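Local coordinates for protein L-hydantoinase (Arthrobacter aurescens, PDB 1GKR) that hydrolyses the cyclic amide ring of 5-substituted hydantoins as a zinc-dependent, tetrameric enzyme, preferring aryl derivatives, with a stereoselectivity that depends on the substrate, at residues K7-V12 / K50-G55; S341-L346 / G421-T426. All blocks are in the same frame, centred on the assembly; numbering follows the deposited sequence.

Interaction 1 of 2, residues K7-V12 / K50-G55; sequences KNCRLV and KFVMPG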
ATOM      1  N   LYS A   7      17.469  22.112 -42.397  1.00 28.45           N
ATOM      2  CA  LYS A   7      18.252  20.907 -42.567  1.00 29.82           C
ATOM      3  C   LYS A   7      19.357  20.656 -41.567  1.00 27.78           C
ATOM      4  O   LYS A   7      19.814  21.572 -40.877  1.00 26.63           O
ATOM      5  CB  LYS A   7      18.786  20.814 -43.997  1.00 34.71           C
ATOM      6  CG  LYS A   7      19.463  22.023 -44.559  1.00 39.21           C
ATOM      7  CD  LYS A   7      19.535  21.841 -46.077  1.00 48.40           C
ATOM      8  CE  LYS A   7      20.537  22.790 -46.719  1.00 57.42           C
ATOM      9  NZ  LYS A   7      21.938  22.587 -46.204  1.00 61.53           N
ATOM     10  N   ASN A   8      19.753  19.385 -41.494  1.00 26.04           N
ATOM     11  CA  ASN A   8      20.784  18.915 -40.585  1.00 25.94           C
ATOM     12  C   ASN A   8      20.302  19.094 -39.170  1.00 24.27           C
ATOM     13  O   ASN A   8      20.981  19.688 -38.332  1.00 22.88           O
ATOM     14  CB  ASN A   8      22.082  19.678 -40.804  1.00 29.52           C
ATOM     15  CG  ASN A   8      22.534  19.613 -42.237  1.00 34.15           C
ATOM     16  OD1 ASN A   8      22.598  18.532 -42.823  1.00 37.91           O
ATOM     17  ND2 ASN A   8      22.842  20.769 -42.820  1.00 37.47           N
ATOM     18  N   CYS A   9      19.108  18.582 -38.915  1.00 22.08           N
ATOM     19  CA  CYS A   9      18.523  18.680 -37.595  1.00 23.22           C
ATOM     20  C   CYS A   9      18.806  17.412 -36.842  1.00 23.40           C
ATOM     21  O   CYS A   9      18.831  16.336 -37.427  1.00 24.12           O
ATOM     22  CB  CYS A   9      17.004  18.805 -37.668  1.00 21.63           C
ATOM     23  SG  CYS A   9      16.363  20.179 -38.583  1.00 23.63           S
ATOM     24  N   ARG A  10      19.030  17.542 -35.545  1.00 24.33           N
ATOM     25  CA  ARG A  10      19.201  16.380 -34.696  1.00 22.71           C
ATOM     26  C   ARG A  10      17.894  16.546 -33.921  1.00 19.11           C
ATOM     27  O   ARG A  10      17.838  17.122 -32.840  1.00 18.31           O
ATOM     28  CB  ARG A  10      20.430  16.520 -33.807  1.00 25.93           C
ATOM     29  CG  ARG A  10      21.103  15.193 -33.551  1.00 35.40           C
ATOM     30  CD  ARG A  10      22.259  15.327 -32.585  1.00 47.63           C
ATOM     31  NE  ARG A  10      23.388  16.011 -33.197  1.00 56.25           N
ATOM     32  CZ  ARG A  10      24.201  15.442 -34.080  1.00 61.46           C
ATOM     33  NH1 ARG A  10      24.002  14.176 -34.441  1.00 63.41           N
ATOM     34  NH2 ARG A  10      25.204  16.138 -34.609  1.00 61.19           N
ATOM     35  N   LEU A  11      16.835  16.079 -34.561  1.00 17.16           N
ATOM     36  CA  LEU A  11      15.465  16.171 -34.087  1.00 18.65           C
ATOM     37  C   LEU A  11      15.153  15.335 -32.851  1.00 19.19           C
ATOM     38  O   LEU A  11      15.287  14.112 -32.876  1.00 23.11           O
ATOM     39  CB  LEU A  11      14.574  15.777 -35.258  1.00 20.47           C
ATOM     40  CG  LEU A  11      13.064  15.779 -35.184  1.00 27.67           C
ATOM     41  CD1 LEU A  11      12.560  17.037 -34.498  1.00 32.41           C
ATOM     42  CD2 LEU A  11      12.541  15.687 -36.614  1.00 28.06           C
ATOM     43  N   VAL A  12      14.728  15.980 -31.765  1.00 16.75           N
ATOM     44  CA  VAL A  12      14.430  15.232 -30.545  1.00 15.06           C
ATOM     45  C   VAL A  12      12.955  15.115 -30.181  1.00 16.80           C
ATOM     46  O   VAL A  12      12.178  16.069 -30.306  1.00 18.46           O
ATOM     47  CB  VAL A  12      15.245  15.779 -29.324  1.00 13.50           C
ATOM     48  CG1 VAL A  12      15.855  17.097 -29.658  1.00 11.68           C
ATOM     49  CG2 VAL A  12      14.379  15.876 -28.090  1.00  9.26           C
ATOM     50  N   LYS A  50      22.620  20.973 -34.859  1.00 22.43           N
ATOM     51  CA  LYS A  50      22.251  21.279 -33.479  1.00 22.37           C
ATOM     52  C   LYS A  50      20.941  20.565 -33.183  1.00 19.82           C
ATOM     53  O   LYS A  50      20.253  20.099 -34.096  1.00 18.86           O
ATOM     54  CB  LYS A  50      22.072  22.782 -33.272  1.00 22.46           C
ATOM     55  CG  LYS A  50      23.305  23.600 -33.599  1.00 28.43           C
ATOM     56  CD  LYS A  50      23.244  24.984 -32.963  1.00 30.02           C
ATOM     57  CE  LYS A  50      24.141  25.961 -33.694  1.00 30.90           C
ATOM     58  NZ  LYS A  50      23.628  26.158 -35.083  1.00 33.19           N
ATOM     59  N   PHE A  51      20.600  20.458 -31.909  1.00 16.73           N
ATOM     60  CA  PHE A  51      19.352  19.814 -31.546  1.00 15.69           C
ATOM     61  C   PHE A  51      18.160  20.680 -31.933  1.00 18.67           C
ATOM     62  O   PHE A  51      18.165  21.903 -31.728  1.00 19.49           O
ATOM     63  CB  PHE A  51      19.310  19.553 -30.049  1.00 12.14           C
ATOM     64  CG  PHE A  51      20.259  18.505 -29.606  1.00 13.94           C
ATOM     65  CD1 PHE A  51      20.052  17.174 -29.961  1.00 14.23           C
ATOM     66  CD2 PHE A  51      21.391  18.842 -28.874  1.00 14.39           C
ATOM     67  CE1 PHE A  51      20.965  16.191 -29.593  1.00 15.75           C
ATOM     68  CE2 PHE A  51      22.315  17.870 -28.498  1.00 15.08           C
ATOM     69  CZ  PHE A  51      22.102  16.539 -28.859  1.00 15.66           C
ATOM     70  N   VAL A  52      17.146  20.046 -32.510  1.00 17.30           N
ATOM     71  CA  VAL A  52      15.933  20.749 -32.874  1.00 18.08           C
ATOM     72  C   VAL A  52      14.806  20.065 -32.104  1.00 18.09           C
ATOM     73  O   VAL A  52      14.719  18.843 -32.098  1.00 19.25           O
ATOM     74  CB  VAL A  52      15.669  20.666 -34.383  1.00 18.78           C
ATOM     75  CG1 VAL A  52      14.297  21.250 -34.707  1.00 18.69           C
ATOM     76  CG2 VAL A  52      16.741  21.436 -35.129  1.00 16.89           C
ATOM     77  N   MET A  53      13.963  20.848 -31.434  1.00 17.67           N
ATOM     78  CA  MET A  53      12.855  20.292 -30.658  1.00 17.07           C
ATOM     79  C   MET A  53      11.565  21.039 -30.958  1.00 17.31           C
ATOM     80  O   MET A  53      11.588  22.125 -31.540  1.00 21.07           O
ATOM     81  CB  MET A  53      13.148  20.382 -29.160  1.00 12.27           C
ATOM     82  CG  MET A  53      13.260  21.797 -28.647  1.00 14.42           C
ATOM     83  SD  MET A  53      13.613  21.859 -26.886  1.00 15.85           S
ATOM     84  CE  MET A  53      12.001  21.883 -26.225  1.00 12.71           C
ATOM     85  N   PRO A  54      10.413  20.462 -30.577  1.00 16.91           N
ATOM     86  CA  PRO A  54       9.148  21.152 -30.845  1.00 14.91           C
ATOM     87  C   PRO A  54       9.055  22.376 -29.947  1.00 15.11           C
ATOM     88  O   PRO A  54       9.713  22.433 -28.902  1.00 13.32           O
ATOM     89  CB  PRO A  54       8.093  20.105 -30.483  1.00 13.04           C
ATOM     90  CG  PRO A  54       8.834  18.806 -30.617  1.00 11.37           C
ATOM     91  CD  PRO A  54      10.165  19.124 -30.019  1.00 13.17           C
ATOM     92  N   GLY A  55       8.251  23.351 -30.358  1.00 13.21           N
ATOM     93  CA  GLY A  55       8.097  24.532 -29.543  1.00 13.81           C
ATOM     94  C   GLY A  55       7.556  24.112 -28.189  1.00 14.54           C
ATOM     95  O   GLY A  55       6.764  23.172 -28.090  1.00 14.46           O
TER
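R10 and F51 sit side by side on one face of a parallel strand pair, and their side chains pass each other at a slant. The methylene part of R10 does the touching: CD lies 3.4 Å from F51 CE1 and not much farther from CD1 and CZ. A bend at chi3 (-72°) then carries the guanidinium past the phenyl group, with F51 CE1 at its edge and the two planes 68° apart, so the charge is not stacked on the ring. It pairs instead with E19 of strand 16-25. The same ring receives V12 CG1, 4.2 Å from F51 CD1, a methyl that also approaches M53 CB.

On the face of L11 and V52, V52 CG2, beside its own backbone N, meets C9 CB at 3.7 Å and lies as near the sulfur, while L11 CD1 approaches V52 O. Between the faces runs a ladder of three bonds: R10 N to K50 O at 3.2 Å, V52 N to R10 O at 3.0 Å and V12 N to V52 O at 2.9 Å. R10 is thus gripped through both its N-H and its carbonyl.

Strand 51-62 continues to the zinc ligands H60 and H62, so this pairing ties the N-terminal strands to the one entering the metallohydrolase barrel. The backbone bonds fix the register, whereas the side chains add mainly apolar packing, with the R10 charge paired to E19.

Interaction 2 of 2, residues S341-L346 / G421-T426; sequences SLPMML and GAPVLT
L342 lays its CD1 methyl along the pyrrolidine ring of P423, 3.8 Å from P423 CD and almost as near P423 CG. The two side chains lie alongside one another and run in opposing senses, and the extended second torsion of the leucine (chi2 -157°) carries that methyl well out from the helix. One position on, P343 CB faces the CB of A422 at 4.2 Å, and P343 CD comes to 4.3 Å from P423 CD, a loose touch between the prolines. P343 also turns CA-H to G421 O, 3.4 Å from CA; with an angle of 125° at the hydrogen, this is a bent and presumably minor interaction.

A turn further along the helix, L346 covers main chain instead of a side chain. Its CD2 rests against the peptide joining G421 to A422, 3.9 Å from A422 N and 4.0 Å from G421 C; G421, having no side chain, leaves this peptide accessible to the leucine.

The contact sets helix 341-350 against strand 418-428, which pairs antiparallel with strand 389-393 through bonds such as that of A422 with D393, away from the zinc site. No hydrogen bond joins the two segments: P343 and P423 have no N-H to offer, and L346 N bonds to L342 O within the helix. T347, the next helix residue, adds a weak bond to G421 N. Residues 341-346 and 421-426 are therefore held together by van der Waals packing of leucine, proline, alanine and bare backbone, a mostly apolar seam resting on fit and burial.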
ATOM      1  N   SER A 341      12.246  29.756 -18.345  1.00 17.92           N
ATOM      2  CA  SER A 341      11.858  28.370 -18.179  1.00 14.56           C
ATOM      3  C   SER A 341      12.713  27.341 -18.918  1.00 14.86           C
ATOM      4  O   SER A 341      13.295  26.449 -18.292  1.00 12.61           O
ATOM      5  CB  SER A 341      10.411  28.198 -18.581  1.00 11.68           C
ATOM      6  OG  SER A 341      10.013  26.892 -18.269  1.00 10.90           O
ATOM      7  N   LEU A 342      12.797  27.447 -20.239  1.00 15.01           N
ATOM      8  CA  LEU A 342      13.583  26.477 -21.009  1.00 15.62           C
ATOM      9  C   LEU A 342      15.065  26.574 -20.674  1.00 17.45           C
ATOM     10  O   LEU A 342      15.701  25.575 -20.331  1.00 20.02           O
ATOM     11  CB  LEU A 342      13.402  26.678 -22.519  1.00 13.57           C
ATOM     12  CG  LEU A 342      13.345  25.447 -23.447  1.00 14.35           C
ATOM     13  CD1 LEU A 342      13.738  25.869 -24.852  1.00 11.15           C
ATOM     14  CD2 LEU A 342      14.259  24.348 -22.974  1.00  9.82           C
ATOM     15  N   PRO A 343      15.646  27.775 -20.783  1.00 17.64           N
ATOM     16  CA  PRO A 343      17.073  27.857 -20.460  1.00 16.88           C
ATOM     17  C   PRO A 343      17.441  27.360 -19.062  1.00 16.17           C
ATOM     18  O   PRO A 343      18.528  26.798 -18.859  1.00 16.10           O
ATOM     19  CB  PRO A 343      17.415  29.339 -20.696  1.00 14.68           C
ATOM     20  CG  PRO A 343      16.087  30.026 -20.857  1.00 16.00           C
ATOM     21  CD  PRO A 343      15.189  29.000 -21.456  1.00 16.85           C
ATOM     22  N   MET A 344      16.547  27.534 -18.100  1.00 13.28           N
ATOM     23  CA  MET A 344      16.861  27.065 -16.770  1.00 14.72           C
ATOM     24  C   MET A 344      16.895  25.537 -16.749  1.00 17.71           C
ATOM     25  O   MET A 344      17.794  24.952 -16.146  1.00 20.25           O
ATOM     26  CB  MET A 344      15.853  27.607 -15.763  1.00 14.15           C
ATOM     27  CG  MET A 344      16.502  28.239 -14.540  1.00 19.33           C
ATOM     28  SD  MET A 344      17.857  29.365 -14.985  1.00 22.60           S
ATOM     29  CE  MET A 344      18.922  29.158 -13.620  1.00 23.05           C
ATOM     30  N   MET A 345      15.937  24.889 -17.419  1.00 18.51           N
ATOM     31  CA  MET A 345      15.888  23.421 -17.469  1.00 16.04           C
ATOM     32  C   MET A 345      17.052  22.873 -18.294  1.00 18.80           C
ATOM     33  O   MET A 345      17.676  21.873 -17.936  1.00 20.54           O
ATOM     34  CB  MET A 345      14.572  22.937 -18.085  1.00 11.87           C
ATOM     35  CG  MET A 345      13.348  23.226 -17.259  1.00 10.91           C
ATOM     36  SD  MET A 345      13.590  22.870 -15.513  1.00 12.41           S
ATOM     37  CE  MET A 345      13.802  21.096 -15.529  1.00  7.03           C
ATOM     38  N   LEU A 346      17.326  23.530 -19.414  1.00 18.33           N
ATOM     39  CA  LEU A 346      18.420  23.139 -20.286  1.00 17.72           C
ATOM     40  C   LEU A 346      19.745  23.260 -19.529  1.00 18.25           C
ATOM     41  O   LEU A 346      20.577  22.360 -19.556  1.00 15.65           O
ATOM     42  CB  LEU A 346      18.436  24.065 -21.493  1.00 18.13           C
ATOM     43  CG  LEU A 346      18.072  23.531 -22.875  1.00 20.09           C
ATOM     44  CD1 LEU A 346      17.106  22.370 -22.796  1.00 18.18           C
ATOM     45  CD2 LEU A 346      17.504  24.689 -23.678  1.00 19.17           C
ATOM     46  N   GLY A 421      22.526  26.904 -21.924  1.00 20.72           N
ATOM     47  CA  GLY A 421      21.794  26.348 -23.046  1.00 18.48           C
ATOM     48  C   GLY A 421      20.551  27.174 -23.280  1.00 18.82           C
ATOM     49  O   GLY A 421      19.951  27.661 -22.324  1.00 20.91           O
ATOM     50  N   ALA A 422      20.159  27.352 -24.537  1.00 16.24           N
ATOM     51  CA  ALA A 422      18.973  28.141 -24.819  1.00 15.05           C
ATOM     52  C   ALA A 422      18.546  28.058 -26.265  1.00 14.92           C
ATOM     53  O   ALA A 422      19.339  27.711 -27.140  1.00 20.54           O
ATOM     54  CB  ALA A 422      19.225  29.588 -24.454  1.00 11.97           C
ATOM     55  N   PRO A 423      17.271  28.348 -26.538  1.00 11.83           N
ATOM     56  CA  PRO A 423      16.847  28.287 -27.937  1.00 12.01           C
ATOM     57  C   PRO A 423      17.461  29.515 -28.606  1.00 14.31           C
ATOM     58  O   PRO A 423      17.468  30.586 -28.009  1.00 17.48           O
ATOM     59  CB  PRO A 423      15.326  28.372 -27.846  1.00  9.13           C
ATOM     60  CG  PRO A 423      15.102  29.183 -26.588  1.00 11.11           C
ATOM     61  CD  PRO A 423      16.151  28.664 -25.634  1.00  9.55           C
ATOM     62  N   VAL A 424      17.982  29.366 -29.820  1.00 14.16           N
ATOM     63  CA  VAL A 424      18.599  30.482 -30.538  1.00 13.38           C
ATOM     64  C   VAL A 424      17.791  30.863 -31.773  1.00 15.23           C
ATOM     65  O   VAL A 424      18.149  31.777 -32.507  1.00 19.41           O
ATOM     66  CB  VAL A 424      20.044  30.135 -31.000  1.00 13.85           C
ATOM     67  CG1 VAL A 424      20.892  29.731 -29.809  1.00 12.98           C
ATOM     68  CG2 VAL A 424      20.008  29.004 -32.019  1.00 10.97           C
ATOM     69  N   LEU A 425      16.705  30.147 -32.007  1.00 16.35           N
ATOM     70  CA  LEU A 425      15.835  30.403 -33.149  1.00 16.44           C
ATOM     71  C   LEU A 425      14.532  29.758 -32.728  1.00 17.11           C
ATOM     72  O   LEU A 425      14.516  28.639 -32.219  1.00 16.40           O
ATOM     73  CB  LEU A 425      16.371  29.703 -34.406  1.00 14.68           C
ATOM     74  CG  LEU A 425      15.717  29.716 -35.806  1.00 15.63           C
ATOM     75  CD1 LEU A 425      14.266  29.288 -35.764  1.00 12.91           C
ATOM     76  CD2 LEU A 425      15.828  31.084 -36.394  1.00 18.04           C
ATOM     77  N   THR A 426      13.435  30.470 -32.895  1.00 16.44           N
ATOM     78  CA  THR A 426      12.172  29.879 -32.544  1.00 16.33           C
ATOM     79  C   THR A 426      11.182  30.268 -33.615  1.00 17.34           C
ATOM     80  O   THR A 426      11.099  31.439 -33.995  1.00 19.15           O
ATOM     81  CB  THR A 426      11.695  30.310 -31.120  1.00 14.86           C
ATOM     82  OG1 THR A 426      10.363  30.823 -31.191  1.00 15.81           O
ATOM     83  CG2 THR A 426      12.624  31.323 -30.511  1.00  9.46           C
TER

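Both contacts are largely buried and lie on the same side of the chain's centre, about 13 Å apart between centres, away from the zinc site and untouched by other subunits. Interaction 1 is strand on strand, with its register fixed by main-chain hydrogen bonds and a partly exposed arginine at its margin; interaction 2 is helix on strand, mostly apolar and without a hydrogen bond between its two segments. The two do not touch, yet they share neighbours: strand 389-393 runs antiparallel to both 51-62 and 418-428, and helix 357-372 packs against side chains from each contact. Interaction 1 lies farther from the chain's centre, whereas interaction 2 sits deeper.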